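Local coordinates for protein L-Ala-D/L-Glu Epimerase (Escherichia coli, PDB 1JPD) that belongs to the enolase superfamily, setting an N-terminal capping domain of three-stranded sheet and helices against a C-terminal barrel-like domain, at residues 7-12 / 60-65; 46-51 / 87-92; 52-57 / 227-232; 80-85 / 93-98; 249-254 / 287-292. All blocks are in the same frame, centred on the assembly; numbering follows the deposited sequence.

Interaction 1. Residues 7-12 / 60-65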
# COMPACT_ATOMS: atom_id res chain seq x y z
N VAL A 7 15.31 -13.59 -18.12
CA VAL A 7 14.59 -13.44 -16.86
C VAL A 7 15.24 -14.18 -15.70
O VAL A 7 15.64 -15.33 -15.82
CB VAL A 7 13.13 -13.95 -16.99
CG1 VAL A 7 12.40 -13.80 -15.67
CG2 VAL A 7 12.41 -13.18 -18.08
N LYS A 8 15.34 -13.49 -14.57
CA LYS A 8 15.90 -14.07 -13.36
C LYS A 8 14.87 -13.86 -12.26
O LYS A 8 14.41 -12.73 -12.03
CB LYS A 8 17.22 -13.39 -12.97
CG LYS A 8 18.40 -13.72 -13.88
CD LYS A 8 19.61 -12.86 -13.52
CE LYS A 8 20.74 -13.02 -14.52
NZ LYS A 8 21.81 -12.00 -14.30
N VAL A 9 14.50 -14.95 -11.60
CA VAL A 9 13.52 -14.89 -10.53
C VAL A 9 14.14 -15.45 -9.27
O VAL A 9 14.67 -16.56 -9.27
CB VAL A 9 12.26 -15.71 -10.89
CG1 VAL A 9 11.30 -15.74 -9.72
CG2 VAL A 9 11.59 -15.09 -12.10
N PHE A 10 14.11 -14.67 -8.19
CA PHE A 10 14.66 -15.15 -6.94
C PHE A 10 13.91 -14.63 -5.72
O PHE A 10 13.35 -13.53 -5.72
CB PHE A 10 16.17 -14.84 -6.84
CG PHE A 10 16.52 -13.41 -7.08
CD1 PHE A 10 16.75 -12.54 -6.02
CD2 PHE A 10 16.67 -12.92 -8.38
CE1 PHE A 10 17.11 -11.22 -6.24
CE2 PHE A 10 17.04 -11.60 -8.61
CZ PHE A 10 17.26 -10.75 -7.54
N GLU A 11 13.89 -15.46 -4.69
CA GLU A 11 13.18 -15.19 -3.46
C GLU A 11 14.08 -14.61 -2.38
O GLU A 11 15.23 -15.02 -2.24
CB GLU A 11 12.54 -16.52 -3.03
CG GLU A 11 12.04 -16.63 -1.62
CD GLU A 11 11.43 -18.00 -1.38
OE1 GLU A 11 11.97 -18.99 -1.91
OE2 GLU A 11 10.42 -18.09 -0.64
N GLU A 12 13.56 -13.64 -1.62
CA GLU A 12 14.32 -13.00 -0.55
C GLU A 12 13.52 -12.80 0.74
O GLU A 12 12.47 -12.16 0.74
CB GLU A 12 14.83 -11.63 -1.00
CG GLU A 12 15.83 -11.66 -2.13
CD GLU A 12 16.38 -10.28 -2.45
OE1 GLU A 12 15.72 -9.26 -2.12
OE2 GLU A 12 17.49 -10.21 -3.05
N SER A 60 3.93 -20.08 -4.66
CA SER A 60 2.76 -19.81 -5.48
C SER A 60 2.99 -18.71 -6.51
O SER A 60 2.61 -18.83 -7.68
CB SER A 60 1.60 -19.43 -4.57
OG SER A 60 0.42 -19.25 -5.33
N VAL A 61 3.61 -17.61 -6.07
CA VAL A 61 3.88 -16.48 -6.95
C VAL A 61 5.03 -16.76 -7.91
O VAL A 61 5.00 -16.32 -9.06
CB VAL A 61 4.20 -15.23 -6.12
CG1 VAL A 61 4.48 -14.06 -7.05
CG2 VAL A 61 3.04 -14.91 -5.19
N MET A 62 6.04 -17.50 -7.46
CA MET A 62 7.16 -17.81 -8.34
C MET A 62 6.66 -18.69 -9.47
O MET A 62 7.06 -18.53 -10.63
CB MET A 62 8.29 -18.50 -7.57
CG MET A 62 9.01 -17.56 -6.62
SD MET A 62 10.39 -18.34 -5.80
CE MET A 62 11.60 -18.29 -7.12
N ALA A 63 5.77 -19.62 -9.15
CA ALA A 63 5.21 -20.50 -10.16
C ALA A 63 4.48 -19.68 -11.23
O ALA A 63 4.64 -19.94 -12.43
CB ALA A 63 4.25 -21.49 -9.52
N GLN A 64 3.69 -18.69 -10.81
CA GLN A 64 2.96 -17.86 -11.77
C GLN A 64 3.91 -17.10 -12.68
O GLN A 64 3.64 -16.95 -13.88
CB GLN A 64 2.06 -16.85 -11.06
CG GLN A 64 0.98 -17.44 -10.18
CD GLN A 64 0.07 -16.37 -9.60
OE1 GLN A 64 -0.66 -15.70 -10.33
NE2 GLN A 64 0.12 -16.19 -8.29
N ILE A 65 5.01 -16.61 -12.13
CA ILE A 65 5.97 -15.85 -12.93
C ILE A 65 6.64 -16.75 -13.96
O ILE A 65 6.70 -16.40 -15.15
CB ILE A 65 7.04 -15.15 -12.03
CG1 ILE A 65 6.35 -14.19 -11.05
CG2 ILE A 65 8.02 -14.35 -12.90
CD1 ILE A 65 7.28 -13.38 -10.19

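Interaction 2. Residues 46-51 / 87-92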
# COMPACT_ATOMS: atom_id res chain seq x y z
N GLY A 46 11.85 -5.72 -10.70
CA GLY A 46 10.55 -5.55 -10.08
C GLY A 46 10.41 -6.44 -8.86
O GLY A 46 10.75 -7.62 -8.90
N GLU A 47 9.93 -5.87 -7.77
CA GLU A 47 9.76 -6.63 -6.54
C GLU A 47 8.28 -6.76 -6.19
O GLU A 47 7.45 -5.96 -6.64
CB GLU A 47 10.50 -5.94 -5.39
CG GLU A 47 10.31 -6.61 -4.04
CD GLU A 47 11.03 -5.87 -2.93
OE1 GLU A 47 12.25 -5.67 -3.06
OE2 GLU A 47 10.38 -5.51 -1.92
N CYS A 48 7.96 -7.77 -5.40
CA CYS A 48 6.59 -7.98 -4.94
C CYS A 48 6.58 -8.74 -3.62
O CYS A 48 7.58 -9.34 -3.21
CB CYS A 48 5.77 -8.74 -5.99
SG CYS A 48 6.06 -10.51 -6.06
N THR A 49 5.44 -8.68 -2.93
CA THR A 49 5.29 -9.35 -1.65
C THR A 49 4.05 -10.23 -1.67
O THR A 49 2.94 -9.72 -1.56
CB THR A 49 5.16 -8.33 -0.51
OG1 THR A 49 6.37 -7.57 -0.42
CG2 THR A 49 4.91 -9.04 0.82
N PRO A 50 4.22 -11.55 -1.83
CA PRO A 50 3.06 -12.45 -1.84
C PRO A 50 2.14 -12.14 -0.65
O PRO A 50 2.60 -12.08 0.50
CB PRO A 50 3.70 -13.83 -1.77
CG PRO A 50 4.98 -13.63 -2.52
CD PRO A 50 5.47 -12.31 -1.97
N TYR A 51 0.85 -11.95 -0.94
CA TYR A 51 -0.15 -11.61 0.07
C TYR A 51 -0.83 -12.86 0.61
O TYR A 51 -1.73 -13.41 -0.03
CB TYR A 51 -1.20 -10.66 -0.53
CG TYR A 51 -1.95 -9.81 0.47
CD1 TYR A 51 -1.57 -9.76 1.81
CD2 TYR A 51 -3.03 -9.02 0.07
CE1 TYR A 51 -2.25 -8.94 2.72
CE2 TYR A 51 -3.71 -8.20 0.97
CZ TYR A 51 -3.31 -8.16 2.29
OH TYR A 51 -3.96 -7.35 3.20
N ALA A 87 -4.59 -10.12 -11.38
CA ALA A 87 -4.01 -9.16 -10.45
C ALA A 87 -3.51 -9.93 -9.23
O ALA A 87 -4.19 -10.81 -8.72
CB ALA A 87 -5.05 -8.14 -10.04
N GLY A 88 -2.30 -9.60 -8.77
CA GLY A 88 -1.72 -10.27 -7.62
C GLY A 88 -0.23 -9.99 -7.55
O GLY A 88 0.30 -9.28 -8.40
N ALA A 89 0.45 -10.53 -6.55
CA ALA A 89 1.89 -10.29 -6.40
C ALA A 89 2.73 -10.64 -7.62
O ALA A 89 3.67 -9.92 -7.96
CB ALA A 89 2.42 -11.03 -5.18
N ALA A 90 2.42 -11.77 -8.26
CA ALA A 90 3.17 -12.19 -9.44
C ALA A 90 3.14 -11.13 -10.52
O ALA A 90 4.18 -10.64 -10.96
CB ALA A 90 2.62 -13.52 -9.98
N ARG A 91 1.94 -10.74 -10.94
CA ARG A 91 1.86 -9.73 -11.98
C ARG A 91 2.52 -8.43 -11.54
O ARG A 91 3.09 -7.71 -12.36
CB ARG A 91 0.41 -9.45 -12.39
CG ARG A 91 0.31 -8.64 -13.68
CD ARG A 91 -1.11 -8.52 -14.18
NE ARG A 91 -1.89 -7.53 -13.43
CZ ARG A 91 -3.18 -7.27 -13.66
NH1 ARG A 91 -3.83 -7.94 -14.60
NH2 ARG A 91 -3.81 -6.35 -12.94
N ASN A 92 2.47 -8.13 -10.24
CA ASN A 92 3.08 -6.91 -9.73
C ASN A 92 4.58 -6.87 -9.98
O ASN A 92 5.11 -5.86 -10.45
CB ASN A 92 2.79 -6.75 -8.24
CG ASN A 92 3.28 -5.41 -7.69
OD1 ASN A 92 3.21 -4.39 -8.38
ND2 ASN A 92 3.75 -5.42 -6.45

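Interaction 3. Residues 52-57 / 227-232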
# COMPACT_ATOMS: atom_id res chain seq x y z
N PRO A 52 -0.41 -13.33 1.80
CA PRO A 52 -1.01 -14.53 2.39
C PRO A 52 -2.54 -14.49 2.39
O PRO A 52 -3.19 -15.42 1.89
CB PRO A 52 -0.43 -14.55 3.81
CG PRO A 52 0.93 -13.94 3.62
CD PRO A 52 0.63 -12.77 2.68
N ARG A 53 -3.10 -13.40 2.90
CA ARG A 53 -4.55 -13.25 2.98
C ARG A 53 -5.32 -13.42 1.66
O ARG A 53 -6.55 -13.46 1.66
CB ARG A 53 -4.92 -11.90 3.61
CG ARG A 53 -6.39 -11.85 4.03
CD ARG A 53 -6.79 -10.47 4.50
NE ARG A 53 -8.22 -10.38 4.79
CZ ARG A 53 -9.18 -10.92 4.03
NH1 ARG A 53 -8.87 -11.62 2.95
NH2 ARG A 53 -10.45 -10.72 4.34
N TYR A 54 -4.61 -13.55 0.54
CA TYR A 54 -5.26 -13.71 -0.76
C TYR A 54 -4.84 -15.00 -1.46
O TYR A 54 -5.00 -15.14 -2.68
CB TYR A 54 -4.96 -12.52 -1.67
CG TYR A 54 -5.64 -11.22 -1.27
CD1 TYR A 54 -5.31 -10.01 -1.91
CD2 TYR A 54 -6.61 -11.19 -0.28
CE1 TYR A 54 -5.95 -8.82 -1.55
CE2 TYR A 54 -7.25 -10.00 0.08
CZ TYR A 54 -6.91 -8.83 -0.56
OH TYR A 54 -7.56 -7.66 -0.22
N GLY A 55 -4.27 -15.92 -0.69
CA GLY A 55 -3.86 -17.20 -1.24
C GLY A 55 -2.57 -17.21 -2.05
O GLY A 55 -2.48 -17.89 -3.08
N GLU A 56 -1.57 -16.47 -1.59
CA GLU A 56 -0.29 -16.44 -2.28
C GLU A 56 0.82 -16.75 -1.29
O GLU A 56 0.76 -16.39 -0.12
CB GLU A 56 -0.03 -15.06 -2.87
CG GLU A 56 -1.10 -14.51 -3.78
CD GLU A 56 -0.75 -13.11 -4.26
OE1 GLU A 56 -0.24 -12.30 -3.44
OE2 GLU A 56 -0.99 -12.82 -5.46
N SER A 57 1.85 -17.41 -1.79
CA SER A 57 3.02 -17.76 -0.99
C SER A 57 4.16 -17.49 -1.96
O SER A 57 3.91 -17.23 -3.14
CB SER A 57 2.97 -19.24 -0.63
OG SER A 57 2.93 -20.01 -1.82
N ALA A 227 -11.54 1.67 2.06
CA ALA A 227 -11.51 0.25 1.74
C ALA A 227 -10.05 -0.17 1.58
O ALA A 227 -9.27 0.52 0.93
CB ALA A 227 -12.27 -0.02 0.45
N ASP A 228 -9.70 -1.30 2.20
CA ASP A 228 -8.35 -1.84 2.12
C ASP A 228 -8.44 -3.25 1.56
O ASP A 228 -8.22 -3.47 0.37
CB ASP A 228 -7.70 -1.86 3.51
CG ASP A 228 -6.23 -2.23 3.46
OD1 ASP A 228 -5.70 -2.45 2.35
OD2 ASP A 228 -5.60 -2.29 4.55
N GLU A 229 -8.77 -4.22 2.42
CA GLU A 229 -8.89 -5.59 1.95
C GLU A 229 -10.02 -5.69 0.93
O GLU A 229 -9.98 -6.54 0.06
CB GLU A 229 -9.15 -6.56 3.12
CG GLU A 229 -7.91 -6.86 3.97
CD GLU A 229 -7.57 -5.75 4.97
OE1 GLU A 229 -8.04 -4.60 4.78
OE2 GLU A 229 -6.82 -6.03 5.94
N SER A 230 -11.02 -4.82 1.03
CA SER A 230 -12.14 -4.85 0.10
C SER A 230 -11.84 -4.26 -1.27
O SER A 230 -12.65 -4.38 -2.18
CB SER A 230 -13.35 -4.12 0.68
OG SER A 230 -13.78 -4.73 1.89
N CYS A 231 -10.68 -3.62 -1.42
CA CYS A 231 -10.31 -3.03 -2.69
C CYS A 231 -9.06 -3.61 -3.35
O CYS A 231 -7.96 -3.45 -2.81
CB CYS A 231 -10.09 -1.53 -2.51
SG CYS A 231 -9.36 -0.78 -3.97
N HIS A 232 -9.21 -4.25 -4.50
CA HIS A 232 -8.07 -4.82 -5.22
C HIS A 232 -7.81 -4.10 -6.54
O HIS A 232 -6.73 -3.55 -6.77
CB HIS A 232 -8.27 -6.30 -5.58
CG HIS A 232 -8.58 -7.18 -4.42
ND1 HIS A 232 -8.33 -8.54 -4.44
CD2 HIS A 232 -9.18 -6.93 -3.23
CE1 HIS A 232 -8.76 -9.08 -3.32
NE2 HIS A 232 -9.28 -8.13 -2.57

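Interaction 4. Residues 80-85 / 93-98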
# COMPACT_ATOMS: atom_id res chain seq x y z
N GLU A 80 0.32 -6.34 -22.81
CA GLU A 80 0.02 -7.75 -23.03
C GLU A 80 -0.02 -8.54 -21.72
O GLU A 80 -0.77 -9.51 -21.59
CB GLU A 80 1.06 -8.39 -23.97
CG GLU A 80 1.23 -7.69 -25.33
CD GLU A 80 2.21 -8.42 -26.25
OE1 GLU A 80 1.82 -9.44 -26.86
OE2 GLU A 80 3.37 -7.97 -26.36
N LEU A 81 0.79 -8.12 -20.75
CA LEU A 81 0.86 -8.80 -19.45
C LEU A 81 -0.44 -8.75 -18.65
O LEU A 81 -0.73 -9.66 -17.89
CB LEU A 81 1.99 -8.20 -18.61
CG LEU A 81 2.13 -8.75 -17.19
CD1 LEU A 81 2.45 -10.24 -17.24
CD2 LEU A 81 3.21 -7.99 -16.46
N GLN A 82 -1.21 -7.67 -18.82
CA GLN A 82 -2.47 -7.49 -18.10
C GLN A 82 -3.51 -8.57 -18.43
O GLN A 82 -4.38 -8.88 -17.61
CB GLN A 82 -3.06 -6.11 -18.42
CG GLN A 82 -2.15 -4.94 -18.10
CD GLN A 82 -1.62 -4.96 -16.68
OE1 GLN A 82 -2.38 -5.09 -15.72
NE2 GLN A 82 -0.31 -4.83 -16.53
N LYS A 83 -3.41 -9.14 -19.63
CA LYS A 83 -4.35 -10.16 -20.05
C LYS A 83 -3.89 -11.59 -19.76
O LYS A 83 -4.70 -12.51 -19.73
CB LYS A 83 -4.63 -10.00 -21.55
CG LYS A 83 -5.06 -8.59 -21.93
CD LYS A 83 -5.04 -8.41 -23.44
CE LYS A 83 -5.18 -6.95 -23.82
NZ LYS A 83 -4.84 -6.77 -25.26
N ILE A 84 -2.59 -11.76 -19.52
CA ILE A 84 -2.03 -13.08 -19.21
C ILE A 84 -2.22 -13.52 -17.76
O ILE A 84 -2.82 -14.56 -17.49
CB ILE A 84 -0.51 -13.14 -19.52
CG1 ILE A 84 -0.27 -13.02 -21.02
CG2 ILE A 84 0.08 -14.45 -19.00
CD1 ILE A 84 1.20 -13.02 -21.40
N LEU A 85 -1.70 -12.73 -16.82
CA LEU A 85 -1.82 -13.07 -15.40
C LEU A 85 -2.90 -12.25 -14.70
O LEU A 85 -3.25 -11.16 -15.14
CB LEU A 85 -0.49 -12.83 -14.68
CG LEU A 85 0.76 -13.59 -15.11
CD1 LEU A 85 1.93 -13.12 -14.27
CD2 LEU A 85 0.56 -15.09 -14.93
N ALA A 93 5.27 -7.97 -9.68
CA ALA A 93 6.71 -8.03 -9.90
C ALA A 93 7.03 -7.84 -11.39
O ALA A 93 7.93 -7.06 -11.74
CB ALA A 93 7.27 -9.34 -9.41
N LEU A 94 6.31 -8.54 -12.26
CA LEU A 94 6.56 -8.42 -13.69
C LEU A 94 6.24 -7.05 -14.25
O LEU A 94 7.03 -6.46 -14.99
CB LEU A 94 5.78 -9.49 -14.45
CG LEU A 94 6.24 -10.90 -14.11
CD1 LEU A 94 5.38 -11.92 -14.85
CD2 LEU A 94 7.71 -11.06 -14.45
N ASP A 95 5.06 -6.54 -13.90
CA ASP A 95 4.64 -5.23 -14.38
C ASP A 95 5.65 -4.17 -13.95
O ASP A 95 6.06 -3.33 -14.74
CB ASP A 95 3.24 -4.90 -13.85
CG ASP A 95 2.69 -3.59 -14.39
OD1 ASP A 95 2.88 -2.54 -13.74
OD2 ASP A 95 2.08 -3.59 -15.47
N CYS A 96 6.08 -4.24 -12.69
CA CYS A 96 7.05 -3.27 -12.20
C CYS A 96 8.39 -3.48 -12.87
O CYS A 96 9.07 -2.51 -13.20
CB CYS A 96 7.18 -3.36 -10.68
SG CYS A 96 5.71 -2.77 -9.80
N ALA A 97 8.79 -4.73 -13.07
CA ALA A 97 10.07 -5.00 -13.72
C ALA A 97 10.06 -4.41 -15.14
O ALA A 97 11.06 -3.87 -15.59
CB ALA A 97 10.33 -6.49 -13.77
N LEU A 98 8.93 -4.52 -15.83
CA LEU A 98 8.81 -3.98 -17.19
C LEU A 98 8.88 -2.45 -17.19
O LEU A 98 9.46 -1.86 -18.10
CB LEU A 98 7.50 -4.43 -17.85
CG LEU A 98 7.36 -5.92 -18.18
CD1 LEU A 98 5.99 -6.19 -18.78
CD2 LEU A 98 8.46 -6.34 -19.15

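Interaction 5. Residues 249-254 / 287-292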
# COMPACT_ATOMS: atom_id res chain seq x y z
N ILE A 249 -5.01 1.95 -2.34
CA ILE A 249 -4.34 1.30 -3.47
C ILE A 249 -2.99 0.71 -3.08
O ILE A 249 -2.15 1.39 -2.50
CB ILE A 249 -4.10 2.30 -4.63
CG1 ILE A 249 -5.44 2.84 -5.14
CG2 ILE A 249 -3.34 1.61 -5.76
CD1 ILE A 249 -5.29 4.00 -6.12
N LYS A 250 -2.79 -0.57 -3.41
CA LYS A 250 -1.53 -1.27 -3.14
C LYS A 250 -1.18 -2.06 -4.39
O LYS A 250 -2.02 -2.81 -4.91
CB LYS A 250 -1.66 -2.22 -1.96
CG LYS A 250 -1.78 -1.52 -0.64
CD LYS A 250 -1.77 -2.52 0.50
CE LYS A 250 -1.96 -1.80 1.81
NZ LYS A 250 -1.88 -2.72 2.96
N LEU A 251 0.05 -1.89 -4.87
CA LEU A 251 0.48 -2.58 -6.08
C LEU A 251 0.36 -4.10 -6.04
O LEU A 251 0.06 -4.72 -7.06
CB LEU A 251 1.91 -2.18 -6.44
CG LEU A 251 2.15 -0.68 -6.63
CD1 LEU A 251 3.48 -0.50 -7.33
CD2 LEU A 251 1.03 -0.06 -7.43
N ASP A 252 0.57 -4.71 -4.87
CA ASP A 252 0.44 -6.16 -4.75
C ASP A 252 -1.01 -6.60 -4.96
O ASP A 252 -1.26 -7.73 -5.40
CB ASP A 252 0.93 -6.65 -3.38
CG ASP A 252 2.44 -6.52 -3.20
OD1 ASP A 252 3.19 -7.09 -4.03
OD2 ASP A 252 2.88 -5.86 -2.23
N LYS A 253 -1.97 -5.73 -4.65
CA LYS A 253 -3.38 -6.07 -4.83
C LYS A 253 -3.86 -5.72 -6.25
O LYS A 253 -4.67 -6.45 -6.82
CB LYS A 253 -4.25 -5.34 -3.79
CG LYS A 253 -3.98 -5.72 -2.34
CD LYS A 253 -4.95 -5.00 -1.38
CE LYS A 253 -4.77 -3.48 -1.46
NZ LYS A 253 -5.75 -2.72 -0.61
N THR A 254 -3.37 -4.62 -6.81
CA THR A 254 -3.77 -4.21 -8.16
C THR A 254 -3.00 -5.03 -9.19
O THR A 254 -3.36 -5.08 -10.36
CB THR A 254 -3.45 -2.72 -8.46
OG1 THR A 254 -2.04 -2.51 -8.36
CG2 THR A 254 -4.19 -1.79 -7.51
N SER A 287 9.56 2.73 -4.43
CA SER A 287 9.94 3.48 -5.63
C SER A 287 8.95 3.22 -6.76
O SER A 287 8.54 4.14 -7.46
CB SER A 287 11.34 3.08 -6.12
OG SER A 287 12.33 3.37 -5.15
N ALA A 288 8.57 1.96 -6.93
CA ALA A 288 7.64 1.58 -7.99
C ALA A 288 6.24 2.17 -7.79
O ALA A 288 5.48 2.29 -8.75
CB ALA A 288 7.55 0.04 -8.08
N ALA A 289 5.91 2.55 -6.56
CA ALA A 289 4.60 3.12 -6.27
C ALA A 289 4.56 4.65 -6.29
O ALA A 289 3.50 5.24 -6.51
CB ALA A 289 4.12 2.62 -4.91
N LEU A 290 5.71 5.28 -6.09
CA LEU A 290 5.78 6.74 -6.06
C LEU A 290 4.97 7.53 -7.10
O LEU A 290 4.33 8.52 -6.76
CB LEU A 290 7.24 7.18 -6.09
CG LEU A 290 7.95 6.77 -4.80
CD1 LEU A 290 9.45 7.05 -4.92
CD2 LEU A 290 7.34 7.51 -3.62
N PRO A 291 4.98 7.09 -8.36
CA PRO A 291 4.22 7.82 -9.39
C PRO A 291 2.79 8.18 -8.98
O PRO A 291 2.22 9.13 -9.52
CB PRO A 291 4.26 6.86 -10.57
CG PRO A 291 5.60 6.22 -10.43
CD PRO A 291 5.66 5.92 -8.95
N LEU A 292 2.23 7.44 -8.04
CA LEU A 292 0.86 7.69 -7.58
C LEU A 292 0.74 8.76 -6.49
O LEU A 292 -0.32 9.34 -6.30
CB LEU A 292 0.23 6.39 -7.05
CG LEU A 292 -0.02 5.25 -8.05
CD1 LEU A 292 -0.31 3.97 -7.31
CD2 LEU A 292 -1.18 5.62 -8.95

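Interaction 1. Residues 7-12 / 60-65
Met62 on helix 58-66 and Val9 on strand 6-15 extend past one another in opposite senses, so that they meet along their flanks. CG of Met62 lies anti to its carbonyl carbon, and the chain then bends at its last torsion (chi3 78°), which turns the methyl onto the strand. CE thereby comes to 3.7 Å from Val9 CG1, while the sulfur SD passes 4.0 Å from Glu11 CB at the next residue on the same face. Glu11 offers this methylene alone; its carboxylate runs on along an extended chain, with a long, weak ion pair to Arg31.

The other branch of Val9 serves a second partner. CG2 sits 3.7 Å from CG2 of Ile65, one helical turn beyond Met62, and the two side chains cross obliquely. Val9 is thus held between two helix residues, one at each methyl.

The segment axes are practically antiparallel, at 178°, with a closest approach of 9.7 Å, and Val9 and Met62 are the pair with nearest CA atoms. This is a helix laid along an edge strand of the antiparallel N-terminal sheet, near the protein surface. Ile65 continues inward to Val35 and Leu94.

The closest side-chain contacts, Val9 with Met62 and Ile65 and Glu11 CB with Met62 SD, join methyl, methylene and thioether groups, which implies cohesion through dispersion and burial of apolar surface, with no directional bond fixing the helix to the strand.

Interaction 2. Residues 46-51 / 87-92
Cys48 carries its SG between the backbone N and the carbonyl carbon (chi1 78°), which directs the sulfur onto Ala89, 3.8 Å from SG to Ala89 CB. Asn92, one turn further along the helix, has CG anti to its backbone N (chi1 -174°), and this swings the amide back to the strand, with ND2 3.9 Å from Cys48 CB. That amide finds its polar partner in Asp252 OD1, an acceptor that also takes the backbone N of Thr49, so both segments are tied to one carboxylate. Past the strand end, the methyl of Ala89 meets the backbone of Pro50, with CB 3.7 Å from CA; these two residues also have the nearest CA atoms, 5.2 Å apart.

The arrangement joins strand 42-48, an outermost strand of the antiparallel N-terminal sheet, to the first turn of helix 89-104. Gly88 holds the N-cap position, and its O receives Asn92 N at 3.1 Å. Ala89 N is bonded by Glu56 OE2, while OE1 of the same carboxylate takes Tyr51 N, a second bridge between helix start and loop. Glu47 points its CB away from the helix, and its carboxylate is held by Arg284 and Thr282.

Interaction 3. Residues 52-57 / 227-232
Tyr54 and His232 approach from opposite directions and lay their rings in an offset stack, centroids 4.2 Å apart and planes inclined by 19°. The displacement is plain from the atoms: CE1 of His232 lies over one face of the tyrosine toward its rim, 3.3 Å from Tyr54 CE1. Both side chains have CG anti to the carbonyl carbon and beside the backbone N. In Tyr54 (chi1 -70°) this sends the ring across to the other loop, where its hydroxyl OH donates to Glu229 O at 2.7 Å. The donor lies in the carbonyl plane, on a lone pair. The same oxygen receives a weak bond from His232 NE2, so one carbonyl gathers both rings.

The loop that follows strand 42-48 in the N-terminal domain here meets the one that follows strand 225-227 of the barrel-like domain, where a type I turn spans Asp228 to Cys231. Contacts between capping-domain loops and barrel loops of this sort are a feature of the enolase superfamily.

Arg53 is extended from CG to NE and crosses Glu229 at about a right angle. Glu229 has CG anti to the carbonyl carbon (chi1 -76°), which sets CG 3.6 Å from Arg53 NE, with its CB over one face of the guanidinium; the bend at chi2 acts further out, on the carboxylate. The charged atoms of these two do not meet; Arg53 NE instead forms a salt bridge with Glu182. Tyr54 also has Tyr51, edge to face.

Interaction 4. Residues 80-85 / 93-98
Leu81 is the main bump of this contact: its CD2 drops into a hollow on helix 89-104 whose walls are Leu94 CB at 3.6 Å, Asp95 N at 3.5 Å and Leu98 CD1 at 4.0 Å. With CG anti to the backbone N (chi1 176°), the branch is thrown straight across the gap between the helices. The other helix answers with Leu94, whose side chain crosses that of Leu81 at about a right angle and puts its CD1 between two leucines, 3.7 Å from Leu85 CD1 and 4.1 Å from Leu81 CD1. Leucines from the two sides thus interlock, Leu98 closing one end of the row and Leu85 the other.

A polar pair flanks this row. Gln82 bends at chi2 and brings NE2 to 2.9 Å from Asp95 OD2, the amide plane standing nearly perpendicular (88°) to the carboxylate. Asp95 OD2 has a hydrogen bond with Thr258 OG1.

The two helical segments run antiparallel at 175°, their axes 10.6 Å apart at closest, as a helical hairpin joined by a short connection. Helix 89-104 is the middle layer: beyond it lies strand 29-39, where Leu94 and Ala93 rest on Val35 and Leu98 and Ala97 on Leu37. Through Thr258 the pair also reaches helix 257-269 of the barrel-like domain.

Interaction 5. Residues 249-254 / 287-292
Leu251 and Ala289 bring their CA atoms to 7.0 Å where the short helix 251-254, opening just after strand 246-249, faces helix 283-289 and the 3-10 segment 290-292. Lys250 holds the N-cap position, and its carbonyl oxygen accepts from both Lys253 N and Thr254 N, closing the first turn. On the facing side Leu292 N bonds Ala289 O, which shapes the 3-10 turn and presents the leucine to the strand end.

Leu251 carries most of the contact. Having CG anti to the carbonyl carbon, it reaches out with both methyls, and the two find different partners. CD1 lies over the small residues Ala288 and Ala289, 4.0 Å from Ala289 CB, 4.2 Å from Ala288 CB and 3.7 Å from Ala288 O; with only methyl groups there, a leucine tip can approach the helix backbone itself. CD2 turns to Leu292, 4.2 Å from its CD1. That same CD1 also meets CG2 of Ile249, 4.1 Å away, the isoleucine and leucine side chains crossing at about a right angle. Leu292 therefore spans the last strand residue and the first helix residue, and the side chains that meet are all apolar.

Around this buried cluster, helix 257-269 supplies Ala260 against both Leu251 and Leu292. Strand 273-276, next to 246-249 in the barrel sheet, adds Leu274 against Ile249 and Leu276 against Leu292. From the N-terminal domain, helix 89-104 comes in with Cys96, which packs on Leu251 and Ala288.

Interactions 1, 2 and 4 lie in the N-terminal domain, their centres 10 to 13 Å apart, and layer helices on the antiparallel sheet: 1 and 2 use its two outermost strands, while 2 and 4 share helix 89-104. Interactions 1 and 2 alternate along the chain, as do 2 and 4, so the domain is knitted from overlapping connections. Interaction 5 belongs to the barrel-like domain and comes after all the others have closed. Interaction 3 spans both domains, and touches 5 through the salt bridge of Asp228 with Lys253. Asp252 and Thr254 bond residues of interaction 2, about 10 Å from 5 between centres, giving a second route by which the domains are joined.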